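Local atomic coordinates of phycocyanobilin lyase subunit alpha (Nostoc sp. PCC 7120, PDB entry 5N3U), a protein that associates with CpcF to form a lyase that is probably required for attaching the bilin chromophore to the phycocyanin protein CpcA. Residues Ala37-Trp40 against Leu41-Arg45; Pro100-Tyr103 against Val104-Ala108; Leu166-Pro169 against Phe170-His173; Asn206-Asn209 against Leu210-Ala214; Ala235-Ser238 against Phe239-Ile242. All blocks are in the same frame, centred on the assembly; numbering follows the deposited sequence.

Contact 1 (Ala37-Trp40 against Leu41-Arg45)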
loop_
_atom_site.group_PDB
_atom_site.type_symbol
_atom_site.label_atom_id
_atom_site.label_comp_id
_atom_site.label_asym_id
_atom_site.label_seq_id
_atom_site.Cartn_x
_atom_site.Cartn_y
_atom_site.Cartn_z
ATOM N N ALA A 37 -11.509 7.286 14.687
ATOM C CA ALA A 37 -10.903 8.598 14.865
ATOM C C ALA A 37 -9.664 8.586 15.722
ATOM O O ALA A 37 -8.717 9.252 15.435
ATOM C CB ALA A 37 -11.942 9.554 15.461
ATOM N N ALA A 38 -9.669 7.868 16.810
ATOM C CA ALA A 38 -8.472 7.638 17.589
ATOM C C ALA A 38 -7.346 7.002 16.804
ATOM O O ALA A 38 -6.219 7.513 16.889
ATOM C CB ALA A 38 -8.768 6.766 18.783
ATOM N N TRP A 39 -7.610 5.957 15.983
ATOM C CA TRP A 39 -6.567 5.467 15.076
ATOM C C TRP A 39 -6.071 6.544 14.121
ATOM O O TRP A 39 -4.883 6.731 13.927
ATOM C CB TRP A 39 -7.143 4.221 14.274
ATOM C CG TRP A 39 -6.250 3.795 13.201
ATOM C CD1 TRP A 39 -5.240 2.910 13.292
ATOM C CD2 TRP A 39 -6.287 4.210 11.863
ATOM N NE1 TRP A 39 -4.583 2.839 12.138
ATOM C CE2 TRP A 39 -5.190 3.603 11.220
ATOM C CE3 TRP A 39 -7.093 5.084 11.159
ATOM C CZ2 TRP A 39 -4.907 3.782 9.873
ATOM C CZ3 TRP A 39 -6.813 5.287 9.792
ATOM C CH2 TRP A 39 -5.707 4.648 9.177
ATOM N N TRP A 40 -7.005 7.319 13.528
ATOM C CA TRP A 40 -6.633 8.331 12.572
ATOM C C TRP A 40 -5.709 9.384 13.162
ATOM O O TRP A 40 -4.732 9.832 12.523
ATOM C CB TRP A 40 -7.874 8.961 11.995
ATOM C CG TRP A 40 -7.702 9.841 10.821
ATOM C CD1 TRP A 40 -7.875 9.538 9.506
ATOM C CD2 TRP A 40 -7.461 11.255 10.865
ATOM N NE1 TRP A 40 -7.672 10.663 8.708
ATOM C CE2 TRP A 40 -7.394 11.721 9.530
ATOM C CE3 TRP A 40 -7.231 12.150 11.900
ATOM C CZ2 TRP A 40 -7.154 13.068 9.212
ATOM C CZ3 TRP A 40 -6.960 13.509 11.575
ATOM C CH2 TRP A 40 -6.945 13.939 10.235
ATOM N N LEU A 41 -6.001 9.793 14.374
ATOM C CA LEU A 41 -5.177 10.850 15.016
ATOM C C LEU A 41 -3.738 10.394 15.213
ATOM O O LEU A 41 -2.840 11.155 15.013
ATOM C CB LEU A 41 -5.800 11.235 16.337
ATOM C CG LEU A 41 -7.105 12.049 16.266
ATOM C CD1 LEU A 41 -7.774 12.127 17.601
ATOM C CD2 LEU A 41 -6.790 13.415 15.717
ATOM N N GLY A 42 -3.544 9.113 15.500
ATOM C CA GLY A 42 -2.170 8.540 15.627
ATOM C C GLY A 42 -1.533 8.311 14.333
ATOM O O GLY A 42 -0.348 8.632 14.165
ATOM N N LYS A 43 -2.292 7.821 13.365
ATOM C CA LYS A 43 -1.737 7.555 12.073
ATOM C C LYS A 43 -1.219 8.834 11.419
ATOM O O LYS A 43 -0.159 8.855 10.822
ATOM C CB LYS A 43 -2.840 6.937 11.249
ATOM C CG LYS A 43 -2.538 6.768 9.751
ATOM C CD LYS A 43 -1.342 5.904 9.476
ATOM C CE LYS A 43 -1.340 5.754 7.955
ATOM N NZ LYS A 43 -0.375 4.739 7.569
ATOM N N TYR A 44 -1.990 9.913 11.511
ATOM C CA TYR A 44 -1.623 11.197 10.923
ATOM C C TYR A 44 -0.844 12.049 11.896
ATOM O O TYR A 44 -0.509 13.201 11.587
ATOM C CB TYR A 44 -2.894 11.916 10.379
ATOM C CG TYR A 44 -3.421 11.144 9.213
ATOM C CD1 TYR A 44 -4.242 10.052 9.410
ATOM C CD2 TYR A 44 -3.061 11.475 7.920
ATOM C CE1 TYR A 44 -4.710 9.280 8.362
ATOM C CE2 TYR A 44 -3.492 10.686 6.847
ATOM C CZ TYR A 44 -4.288 9.564 7.088
ATOM O OH TYR A 44 -4.754 8.713 6.078
ATOM N N ARG A 45 -0.497 11.514 13.051
ATOM C CA ARG A 45 0.441 12.201 13.991
ATOM C C ARG A 45 -0.019 13.675 14.255
ATOM O O ARG A 45 0.724 14.605 14.079
ATOM C CB ARG A 45 1.855 12.153 13.506
ATOM C CG ARG A 45 2.389 10.730 13.561
ATOM C CD ARG A 45 3.890 10.747 13.653
ATOM N NE ARG A 45 4.370 9.386 13.447
ATOM C CZ ARG A 45 4.997 8.621 14.340
ATOM N NH1 ARG A 45 5.275 9.036 15.588
ATOM N NH2 ARG A 45 5.353 7.403 13.965
#

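Contact 2 (Pro100-Tyr103 against Val104-Ala108)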
loop_
_atom_site.group_PDB
_atom_site.type_symbol
_atom_site.label_atom_id
_atom_site.label_comp_id
_atom_site.label_asym_id
_atom_site.label_seq_id
_atom_site.Cartn_x
_atom_site.Cartn_y
_atom_site.Cartn_z
ATOM N N PRO A 100 -7.439 -3.880 33.592
ATOM C CA PRO A 100 -7.600 -5.284 33.464
ATOM C C PRO A 100 -7.485 -5.843 32.078
ATOM O O PRO A 100 -7.160 -7.022 31.965
ATOM C CB PRO A 100 -9.049 -5.567 33.981
ATOM C CG PRO A 100 -9.437 -4.395 34.709
ATOM C CD PRO A 100 -8.652 -3.231 34.176
ATOM N N ASP A 101 -7.674 -5.029 31.037
ATOM C CA ASP A 101 -7.581 -5.506 29.675
ATOM C C ASP A 101 -6.081 -5.575 29.266
ATOM O O ASP A 101 -5.389 -4.546 29.188
ATOM C CB ASP A 101 -8.300 -4.500 28.798
ATOM C CG ASP A 101 -8.227 -4.815 27.320
ATOM O OD1 ASP A 101 -7.594 -5.810 26.891
ATOM O OD2 ASP A 101 -8.826 -4.016 26.532
ATOM N N PHE A 102 -5.629 -6.787 28.971
ATOM C CA PHE A 102 -4.260 -7.011 28.555
ATOM C C PHE A 102 -3.801 -6.068 27.450
ATOM O O PHE A 102 -2.660 -5.535 27.492
ATOM C CB PHE A 102 -4.045 -8.509 28.152
ATOM C CG PHE A 102 -2.726 -8.758 27.493
ATOM C CD1 PHE A 102 -2.572 -8.559 26.132
ATOM C CD2 PHE A 102 -1.601 -9.187 28.235
ATOM C CE1 PHE A 102 -1.372 -8.732 25.506
ATOM C CE2 PHE A 102 -0.371 -9.454 27.579
ATOM C CZ PHE A 102 -0.210 -9.126 26.243
ATOM N N TYR A 103 -4.674 -5.868 26.474
ATOM C CA TYR A 103 -4.325 -5.143 25.268
ATOM C C TYR A 103 -4.211 -3.619 25.550
ATOM O O TYR A 103 -3.450 -2.948 24.903
ATOM C CB TYR A 103 -5.279 -5.442 24.128
ATOM C CG TYR A 103 -5.113 -6.840 23.656
ATOM C CD1 TYR A 103 -3.980 -7.182 22.898
ATOM C CD2 TYR A 103 -6.007 -7.838 24.023
ATOM C CE1 TYR A 103 -3.737 -8.539 22.526
ATOM C CE2 TYR A 103 -5.814 -9.160 23.620
ATOM C CZ TYR A 103 -4.668 -9.485 22.890
ATOM O OH TYR A 103 -4.427 -10.775 22.517
ATOM N N VAL A 104 -4.880 -3.132 26.562
ATOM C CA VAL A 104 -4.632 -1.750 27.058
ATOM C C VAL A 104 -3.246 -1.649 27.708
ATOM O O VAL A 104 -2.545 -0.722 27.458
ATOM C CB VAL A 104 -5.710 -1.305 28.028
ATOM C CG1 VAL A 104 -5.329 0.004 28.658
ATOM C CG2 VAL A 104 -7.007 -1.130 27.292
ATOM N N ARG A 105 -2.929 -2.582 28.579
ATOM C CA ARG A 105 -1.606 -2.640 29.219
ATOM C C ARG A 105 -0.512 -2.667 28.183
ATOM O O ARG A 105 0.493 -1.933 28.276
ATOM C CB ARG A 105 -1.485 -3.803 30.215
ATOM C CG ARG A 105 -2.566 -3.825 31.303
ATOM C CD ARG A 105 -2.180 -4.630 32.567
ATOM N NE ARG A 105 -1.988 -6.054 32.345
ATOM C CZ ARG A 105 -2.955 -6.921 32.120
ATOM N NH1 ARG A 105 -4.227 -6.506 32.073
ATOM N NH2 ARG A 105 -2.659 -8.187 31.915
ATOM N N GLU A 106 -0.723 -3.451 27.177
ATOM C CA GLU A 106 0.272 -3.606 26.080
ATOM C C GLU A 106 0.449 -2.310 25.314
ATOM O O GLU A 106 1.542 -1.855 25.044
ATOM C CB GLU A 106 -0.165 -4.718 25.106
ATOM C CG GLU A 106 0.947 -5.070 24.139
ATOM C CD GLU A 106 0.614 -6.283 23.287
ATOM O OE1 GLU A 106 -0.479 -6.281 22.642
ATOM O OE2 GLU A 106 1.433 -7.244 23.324
ATOM N N ALA A 107 -0.668 -1.724 24.910
ATOM C CA ALA A 107 -0.638 -0.480 24.188
ATOM C C ALA A 107 0.014 0.623 24.984
ATOM O O ALA A 107 0.802 1.373 24.443
ATOM C CB ALA A 107 -2.070 -0.060 23.838
ATOM N N ALA A 108 -0.255 0.656 26.285
ATOM C CA ALA A 108 0.326 1.680 27.166
ATOM C C ALA A 108 1.805 1.521 27.336
ATOM O O ALA A 108 2.585 2.462 27.251
ATOM C CB ALA A 108 -0.332 1.674 28.549
HETATM O O HOH W 1 -2.497 -3.651 22.342
#

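Contact 3 (Leu166-Pro169 against Phe170-His173)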
loop_
_atom_site.group_PDB
_atom_site.type_symbol
_atom_site.label_atom_id
_atom_site.label_comp_id
_atom_site.label_asym_id
_atom_site.label_seq_id
_atom_site.Cartn_x
_atom_site.Cartn_y
_atom_site.Cartn_z
ATOM N N LEU A 166 15.904 -7.553 37.573
ATOM C CA LEU A 166 14.595 -8.093 37.237
ATOM C C LEU A 166 14.478 -8.437 35.759
ATOM O O LEU A 166 13.808 -9.374 35.388
ATOM C CB LEU A 166 13.527 -7.110 37.598
ATOM C CG LEU A 166 13.539 -6.530 38.999
ATOM C CD1 LEU A 166 12.376 -5.536 39.086
ATOM C CD2 LEU A 166 13.389 -7.587 40.073
ATOM N N ILE A 167 15.225 -7.723 34.938
ATOM C CA ILE A 167 15.231 -7.893 33.536
ATOM C C ILE A 167 16.097 -9.048 33.096
ATOM O O ILE A 167 15.679 -9.859 32.249
ATOM C CB ILE A 167 15.690 -6.595 32.834
ATOM C CG1 ILE A 167 14.661 -5.507 33.040
ATOM C CG2 ILE A 167 15.919 -6.852 31.353
ATOM C CD1 ILE A 167 15.156 -4.163 32.626
ATOM N N GLN A 168 17.294 -9.158 33.668
ATOM C CA GLN A 168 18.273 -10.149 33.226
ATOM C C GLN A 168 17.791 -11.594 33.124
ATOM O O GLN A 168 18.007 -12.209 32.132
ATOM C CB GLN A 168 19.487 -10.086 34.152
ATOM C CG GLN A 168 20.616 -10.968 33.663
ATOM C CD GLN A 168 22.000 -10.547 34.263
ATOM O OE1 GLN A 168 22.097 -9.590 35.039
ATOM N NE2 GLN A 168 23.057 -11.192 33.812
ATOM N N PRO A 169 16.960 -12.080 34.092
ATOM C CA PRO A 169 16.382 -13.400 33.989
ATOM C C PRO A 169 15.527 -13.671 32.741
ATOM O O PRO A 169 15.431 -14.800 32.205
ATOM C CB PRO A 169 15.562 -13.472 35.263
ATOM C CG PRO A 169 16.264 -12.616 36.187
ATOM C CD PRO A 169 16.643 -11.455 35.346
ATOM N N PHE A 170 14.902 -12.618 32.193
ATOM C CA PHE A 170 14.094 -12.786 30.990
ATOM C C PHE A 170 14.888 -13.117 29.783
ATOM O O PHE A 170 14.328 -13.543 28.755
ATOM C CB PHE A 170 13.187 -11.547 30.740
ATOM C CG PHE A 170 12.027 -11.457 31.736
ATOM C CD1 PHE A 170 12.232 -10.961 32.990
ATOM C CD2 PHE A 170 10.798 -11.998 31.423
ATOM C CE1 PHE A 170 11.193 -10.912 33.915
ATOM C CE2 PHE A 170 9.731 -11.957 32.339
ATOM C CZ PHE A 170 9.932 -11.402 33.559
ATOM N N LEU A 171 16.225 -13.014 29.857
ATOM C CA LEU A 171 16.959 -13.531 28.718
ATOM C C LEU A 171 16.753 -15.033 28.503
ATOM O O LEU A 171 17.088 -15.515 27.404
ATOM C CB LEU A 171 18.467 -13.266 28.864
ATOM C CG LEU A 171 18.934 -11.822 28.826
ATOM C CD1 LEU A 171 20.276 -11.652 29.560
ATOM C CD2 LEU A 171 19.040 -11.299 27.371
ATOM N N GLU A 172 16.329 -15.768 29.550
ATOM C CA GLU A 172 16.010 -17.236 29.472
ATOM C C GLU A 172 14.531 -17.545 29.432
ATOM O O GLU A 172 14.121 -18.682 29.539
ATOM C CB GLU A 172 16.733 -18.013 30.651
ATOM C CG GLU A 172 18.240 -17.731 30.534
ATOM C CD GLU A 172 19.155 -18.556 31.458
ATOM O OE1 GLU A 172 18.640 -18.983 32.521
ATOM O OE2 GLU A 172 20.391 -18.729 31.150
ATOM N N HIS A 173 13.709 -16.523 29.187
ATOM C CA HIS A 173 12.285 -16.801 29.005
ATOM C C HIS A 173 12.104 -17.749 27.813
ATOM O O HIS A 173 12.809 -17.649 26.817
ATOM C CB HIS A 173 11.518 -15.472 28.774
ATOM C CG HIS A 173 10.040 -15.628 28.923
ATOM N ND1 HIS A 173 9.267 -16.137 27.926
ATOM C CD2 HIS A 173 9.220 -15.392 29.950
ATOM C CE1 HIS A 173 8.010 -16.240 28.335
ATOM N NE2 HIS A 173 7.969 -15.779 29.563
#

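Contact 4 (Asn206-Asn209 against Leu210-Ala214)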
loop_
_atom_site.group_PDB
_atom_site.type_symbol
_atom_site.label_atom_id
_atom_site.label_comp_id
_atom_site.label_asym_id
_atom_site.label_seq_id
_atom_site.Cartn_x
_atom_site.Cartn_y
_atom_site.Cartn_z
ATOM N N ASN A 206 15.947 -18.025 11.388
ATOM C CA ASN A 206 14.984 -18.467 10.422
ATOM C C ASN A 206 13.686 -17.663 10.459
ATOM O O ASN A 206 12.831 -17.896 9.631
ATOM C CB ASN A 206 14.679 -19.960 10.643
ATOM C CG ASN A 206 13.855 -20.236 11.918
ATOM O OD1 ASN A 206 13.049 -19.414 12.370
ATOM N ND2 ASN A 206 14.046 -21.419 12.494
ATOM N N ASP A 207 13.504 -16.756 11.418
ATOM C CA ASP A 207 12.198 -16.120 11.626
ATOM C C ASP A 207 12.179 -14.625 11.169
ATOM O O ASP A 207 12.635 -13.700 11.871
ATOM C CB ASP A 207 11.822 -16.287 13.097
ATOM C CG ASP A 207 10.465 -15.726 13.444
ATOM O OD1 ASP A 207 9.872 -14.950 12.684
ATOM O OD2 ASP A 207 9.976 -16.036 14.544
ATOM N N LEU A 208 11.527 -14.374 10.052
ATOM C CA LEU A 208 11.400 -13.029 9.519
ATOM C C LEU A 208 10.923 -11.951 10.455
ATOM O O LEU A 208 11.569 -10.942 10.576
ATOM C CB LEU A 208 10.561 -13.008 8.243
ATOM C CG LEU A 208 10.362 -11.648 7.563
ATOM C CD1 LEU A 208 11.676 -11.001 7.187
ATOM C CD2 LEU A 208 9.447 -11.702 6.361
ATOM N N ASN A 209 9.800 -12.165 11.140
ATOM C CA ASN A 209 9.279 -11.182 12.096
ATOM C C ASN A 209 10.269 -10.843 13.173
ATOM O O ASN A 209 10.294 -9.762 13.674
ATOM C CB ASN A 209 8.090 -11.701 12.896
ATOM C CG ASN A 209 7.063 -12.352 12.057
ATOM O OD1 ASN A 209 6.306 -11.686 11.376
ATOM N ND2 ASN A 209 7.011 -13.660 12.106
ATOM N N LEU A 210 11.062 -11.812 13.532
ATOM C CA LEU A 210 12.033 -11.678 14.603
ATOM C C LEU A 210 13.183 -10.844 14.064
ATOM O O LEU A 210 13.680 -9.998 14.733
ATOM C CB LEU A 210 12.539 -13.029 15.068
ATOM C CG LEU A 210 12.042 -13.384 16.458
ATOM C CD1 LEU A 210 12.558 -14.708 16.956
ATOM C CD2 LEU A 210 12.423 -12.285 17.408
ATOM N N ARG A 211 13.590 -11.117 12.838
ATOM C CA ARG A 211 14.595 -10.285 12.166
ATOM C C ARG A 211 14.178 -8.814 12.149
ATOM O O ARG A 211 14.968 -7.894 12.461
ATOM C CB ARG A 211 14.848 -10.846 10.765
ATOM C CG ARG A 211 15.383 -12.247 10.751
ATOM C CD ARG A 211 16.171 -12.665 9.510
ATOM N NE ARG A 211 15.318 -12.810 8.357
ATOM C CZ ARG A 211 14.638 -13.883 7.976
ATOM N NH1 ARG A 211 14.725 -15.034 8.594
ATOM N NH2 ARG A 211 13.855 -13.783 6.907
ATOM N N ARG A 212 12.897 -8.545 11.921
ATOM C CA ARG A 212 12.427 -7.181 11.883
ATOM C C ARG A 212 12.517 -6.531 13.207
ATOM O O ARG A 212 12.925 -5.386 13.350
ATOM C CB ARG A 212 10.978 -7.074 11.325
ATOM C CG ARG A 212 10.816 -7.577 9.900
ATOM C CD ARG A 212 9.318 -7.577 9.618
ATOM N NE ARG A 212 8.988 -7.821 8.237
ATOM C CZ ARG A 212 7.793 -8.264 7.812
ATOM N NH1 ARG A 212 6.842 -8.591 8.668
ATOM N NH2 ARG A 212 7.558 -8.388 6.544
ATOM N N VAL A 213 12.123 -7.251 14.216
ATOM C CA VAL A 213 12.237 -6.769 15.585
ATOM C C VAL A 213 13.723 -6.514 15.951
ATOM O O VAL A 213 14.047 -5.463 16.511
ATOM C CB VAL A 213 11.619 -7.794 16.565
ATOM C CG1 VAL A 213 12.107 -7.529 17.976
ATOM C CG2 VAL A 213 10.087 -7.682 16.464
ATOM N N ALA A 214 14.592 -7.434 15.589
ATOM C CA ALA A 214 16.013 -7.266 15.914
ATOM C C ALA A 214 16.584 -5.988 15.227
ATOM O O ALA A 214 17.339 -5.224 15.827
ATOM C CB ALA A 214 16.749 -8.495 15.491
HETATM O O HOH W 2 6.490 -8.957 11.356
#

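Contact 5 (Ala235-Ser238 against Phe239-Ile242)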
loop_
_atom_site.group_PDB
_atom_site.type_symbol
_atom_site.label_atom_id
_atom_site.label_comp_id
_atom_site.label_asym_id
_atom_site.label_seq_id
_atom_site.Cartn_x
_atom_site.Cartn_y
_atom_site.Cartn_z
ATOM N N ALA A 235 15.757 -9.085 5.282
ATOM C CA ALA A 235 14.538 -8.327 5.619
ATOM C C ALA A 235 14.380 -7.181 4.675
ATOM O O ALA A 235 15.303 -6.881 3.917
ATOM C CB ALA A 235 14.668 -7.766 7.011
ATOM N N GLU A 236 13.276 -6.481 4.778
ATOM C CA GLU A 236 13.017 -5.405 3.835
ATOM C C GLU A 236 13.964 -4.232 4.106
ATOM O O GLU A 236 14.310 -3.953 5.244
ATOM C CB GLU A 236 11.584 -4.892 3.993
ATOM C CG GLU A 236 10.487 -5.915 3.768
ATOM C CD GLU A 236 10.350 -7.031 4.868
ATOM O OE1 GLU A 236 10.851 -6.938 6.016
ATOM O OE2 GLU A 236 9.724 -8.051 4.555
ATOM N N ASN A 237 14.319 -3.472 3.073
ATOM C CA ASN A 237 15.194 -2.310 3.239
ATOM C C ASN A 237 14.731 -1.300 4.168
ATOM O O ASN A 237 15.518 -0.676 4.845
ATOM C CB ASN A 237 15.446 -1.679 1.865
ATOM C CG ASN A 237 16.279 -2.568 0.989
ATOM O OD1 ASN A 237 16.947 -3.463 1.463
ATOM N ND2 ASN A 237 16.254 -2.309 -0.285
ATOM N N SER A 238 13.414 -1.068 4.213
ATOM C CA SER A 238 12.901 -0.171 5.172
ATOM C C SER A 238 13.354 -0.403 6.588
ATOM O O SER A 238 13.635 0.538 7.315
ATOM C CB SER A 238 11.367 -0.172 5.129
ATOM O OG SER A 238 10.974 0.603 4.020
ATOM N N PHE A 239 13.313 -1.635 7.030
ATOM C CA PHE A 239 13.793 -1.943 8.388
ATOM C C PHE A 239 15.327 -1.794 8.473
ATOM O O PHE A 239 15.858 -1.343 9.481
ATOM C CB PHE A 239 13.447 -3.357 8.734
ATOM C CG PHE A 239 12.000 -3.547 8.935
ATOM C CD1 PHE A 239 11.410 -3.119 10.127
ATOM C CD2 PHE A 239 11.211 -4.107 7.914
ATOM C CE1 PHE A 239 9.988 -3.274 10.315
ATOM C CE2 PHE A 239 9.818 -4.264 8.083
ATOM C CZ PHE A 239 9.214 -3.817 9.269
ATOM N N LYS A 240 16.015 -2.209 7.431
ATOM C CA LYS A 240 17.473 -1.994 7.419
ATOM C C LYS A 240 17.842 -0.554 7.564
ATOM O O LYS A 240 18.747 -0.195 8.337
ATOM C CB LYS A 240 18.107 -2.587 6.191
ATOM C CG LYS A 240 17.926 -4.074 6.093
ATOM C CD LYS A 240 18.725 -4.542 4.908
ATOM C CE LYS A 240 18.391 -5.900 4.518
ATOM N NZ LYS A 240 19.471 -6.498 3.681
ATOM N N LEU A 241 17.133 0.332 6.856
ATOM C CA LEU A 241 17.461 1.731 6.924
ATOM C C LEU A 241 17.169 2.336 8.234
ATOM O O LEU A 241 17.902 3.273 8.699
ATOM C CB LEU A 241 16.702 2.513 5.795
ATOM C CG LEU A 241 17.194 2.243 4.386
ATOM C CD1 LEU A 241 16.121 2.723 3.419
ATOM C CD2 LEU A 241 18.503 3.051 4.225
ATOM N N ILE A 242 16.101 1.873 8.871
ATOM C CA ILE A 242 15.814 2.406 10.225
ATOM C C ILE A 242 16.888 1.977 11.220
ATOM O O ILE A 242 17.272 2.749 12.058
ATOM C CB ILE A 242 14.443 1.899 10.766
ATOM C CG1 ILE A 242 13.324 2.489 9.974
ATOM C CG2 ILE A 242 14.257 2.270 12.235
ATOM C CD1 ILE A 242 13.288 3.986 10.102
#

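Contact 1 (Ala37-Trp40 against Leu41-Arg45)
Trp40 and Tyr44, one helical turn apart, overlap in an offset stack, the five-membered ring of the indole and the phenol ring having centroids 4.1 Å apart and planes at 26°. This is the tight part: CE1 of Tyr44 comes within 3.3 Å of Trp40 NE1. With CG beside its own carbonyl carbon (chi1 -169°), the indole lies against the Tyr44 ring. Trp40 O sits in the plane of the tyrosine ring at its edge and also accepts from Tyr44 N at 2.9 Å. At the benzo end, Trp40 CE3 meets Leu41 CD2 at 4.0 Å, while Pro19 and Ala22 of helix 19-25 pack on the indole. All this lies at the C-terminal end of helix 31-43, in the HEAT-like repeat region, where Arg45, with positive phi, is the C' residue of a Schellman motif. Replacing Trp40 by alanine would probably leave one face of the Tyr44 ring without its stacking partner and its rotation less restrained. The Lys43 side is looser within the helix, CB standing 4.1 Å from the centroid of the Trp39 six-membered ring in a CH-pi contact. Its bend at chi2 leads the amine away to Glu7, a salt bridge, and Phe9 O, both of the second subunit.

Contact 2 (Pro100-Tyr103 against Val104-Ala108)
Arg105 folds back over the first turn of helix 102-115, in the HEAT-repeat region, and its guanidinium reaches Pro100 just ahead of the N-cap residue, Asp101. Its CB starts 3.4 Å from Phe102 O, and CG then passes Asp101 O. The chain bends at chi3 (-64°), which turns NE to Gln146 and lays the guanidinium face over the backbone of Phe102, Arg105 CZ lying 3.8 Å from Phe102 CA. At the tip NH1 gives its main hydrogen bond to Cys99 O, and Arg105 NH1 also gives a weak one to Pro100 O at 3.0 Å, which lies near the guanidinium plane. Arg105 NH2 ends 4.0 Å from Phe102 CD2, with the guanidinium perpendicular to the phenyl ring. Asp101 closes the helix start: its OD1 accepts from Tyr103 N at 3.0 Å, the donor standing above the carboxylate plane, while OD2 takes a salt bridge from Arg75 and the N-H of Tyr71. Putting an alanine at Asp101 would probably leave Tyr103 N uncapped and the charge of Arg75 without its mate. A turn further on, the Glu106 carboxylate lies beside two aromatic rings, its OE1 3.6 Å from Tyr103 CD1. Water 1 donates to Tyr103 O at 2.8 Å and, more weakly, to OE1 of Glu106.

Contact 3 (Leu166-Pro169 against Phe170-His173)
Phe170 turns the edge of its ring to two backbone carbonyls: Leu166 O lies in the ring plane 3.3 Å from Phe170 CD1, and Ile167 O is at the same edge. Having CG beside its own backbone N (chi1 -72°) points the ring back along the chain to them. Ile167 O also receives Phe170 N, at 2.9 Å. The bonds that follow keep the same spacing of three residues, Leu171 N to Gln168 O at 3.0 Å and Glu172 N to Pro169 O, and in each the donor stands well above the carbonyl plane. Such a run of i+3 to i bonds is the pattern of 3-10 turns, and here it carries the chain from helix 164-167 toward helix 176-190 in the HEAT-repeat region. Leu171 bends over its acceptor, CD1 being 3.5 Å from Gln168 O and 4.2 Å from Gln168 CG. Farther out, Leu128, Val132, Ala135 and Leu152 pack on the Phe170 side chain, and the ring of Tyr148 meets it at about 30°. Leu171 rests on Tyr195 and Leu198 of helix 193-203, and its carbonyl takes a hydrogen bond from Gln179. His173 fixes the exit, with NE2 bonded to Ala135 O and ND1 to Val175 N.

Contact 4 (Asn206-Asn209 against Leu210-Ala214)
Leu210 meets Asp207, the N-cap residue of helix 208-221 in the HEAT-repeat region, at the opening turn. Its amide gives only weak bonds, one to Asp207 O and one, from Leu210 N, of 3.5 Å to Asp207 OD1. The same OD1 uses its syn lone pair to accept from Asn209 ND2, so it is held from two residues. Leu210 CB packs 3.8 Å from Asp207 CG, and its CG stands away from the staggered positions (chi1 -110°), beside the carboxylate. Arg211 N makes the firm helical bond to Asp207 O, at 2.9 Å. Its side chain bends at chi3 and lays the guanidinium flat over the backbone of Leu208, Arg211 CZ 3.7 Å from Leu208 CA, with NH2 against Leu208 CD1. Outside the turn, Gly205 O takes NH1 and Lys234 O takes NE. Arg212, extended from CG to NE, passes the other branch of Leu208, whose CD2 covers one face of its guanidinium, 3.8 Å from Arg212 NH2. In the plane of that group water 2 accepts from Arg212 NH1 at 2.7 Å and donates to Asn209 OD1. Asp72 of a subunit beta chain and Glu236 give the two salt bridges of this arginine. Last comes Val213, whose N bonds to Asn209 O, with its CG2 lying 3.5 Å from that same oxygen.

Contact 5 (Ala235-Ser238 against Phe239-Ile242)
Phe239 and Glu236 point the same way from the first turn of helix 237-250, where Glu236 holds the N-cap position, and their two flat groups lie side by side. The carboxylate stands at 68° to the ring and comes to it obliquely, Glu236 OE1 lying 3.4 Å from Phe239 CD2. The bend of Glu236 at chi2 (70°) brings the group alongside the ring, while OE2 is the end paired with Arg212. Around the phenyl ring, Tyr74 of a subunit beta chain meets it edge to face, and Leu215 of helix 208-221 and, from the second subunit, Val6 also pack on it. Glu236 O takes two backbone donors, a weak one from Phe239 N and a straighter one from Lys240 N at 3.3 Å. Lys240, extended beyond CG, stretches back along the turn toward the residues ahead of the helix: its CD passes 4.0 Å from Asn237 OD1, its CE touches Ala235 O at 3.3 Å, and its amine ends on Ala231 O and Ala233 O. Asn237 O accepts from Leu241 N at 2.8 Å, with Leu241 CG packed on the same oxygen. Ser238 OG binds Arg112 of the other subunit beta chain. Its carbonyl oxygen accepts from Ile242 N, and Ile242 CG1 lies 3.3 Å from that Ser238 O.

Overall arrangement
The five contacts follow one another along the chain of this all-helical protein, each local to a helix end. Contacts 4 and 5 are the one pair that touch, with centres about 11 Å apart: Arg212 NH2 meets Glu236 OE2 at 3.0 Å, and Arg212 NE packs on Phe239 CE2. The pair thus joins helices 208-221 and 237-250, which the short helix 227-232 separates in sequence, at their N-terminal turns. Contacts 1 and 5, about 9 Å apart at their nearest atoms, both touch the second subunit, and contacts 1, 4 and 5 all touch subunit beta. Contacts 2 and 3 touch no other chain of the assembly; contact 3 lies across the chain's centre from contact 1, about 34 Å between centres.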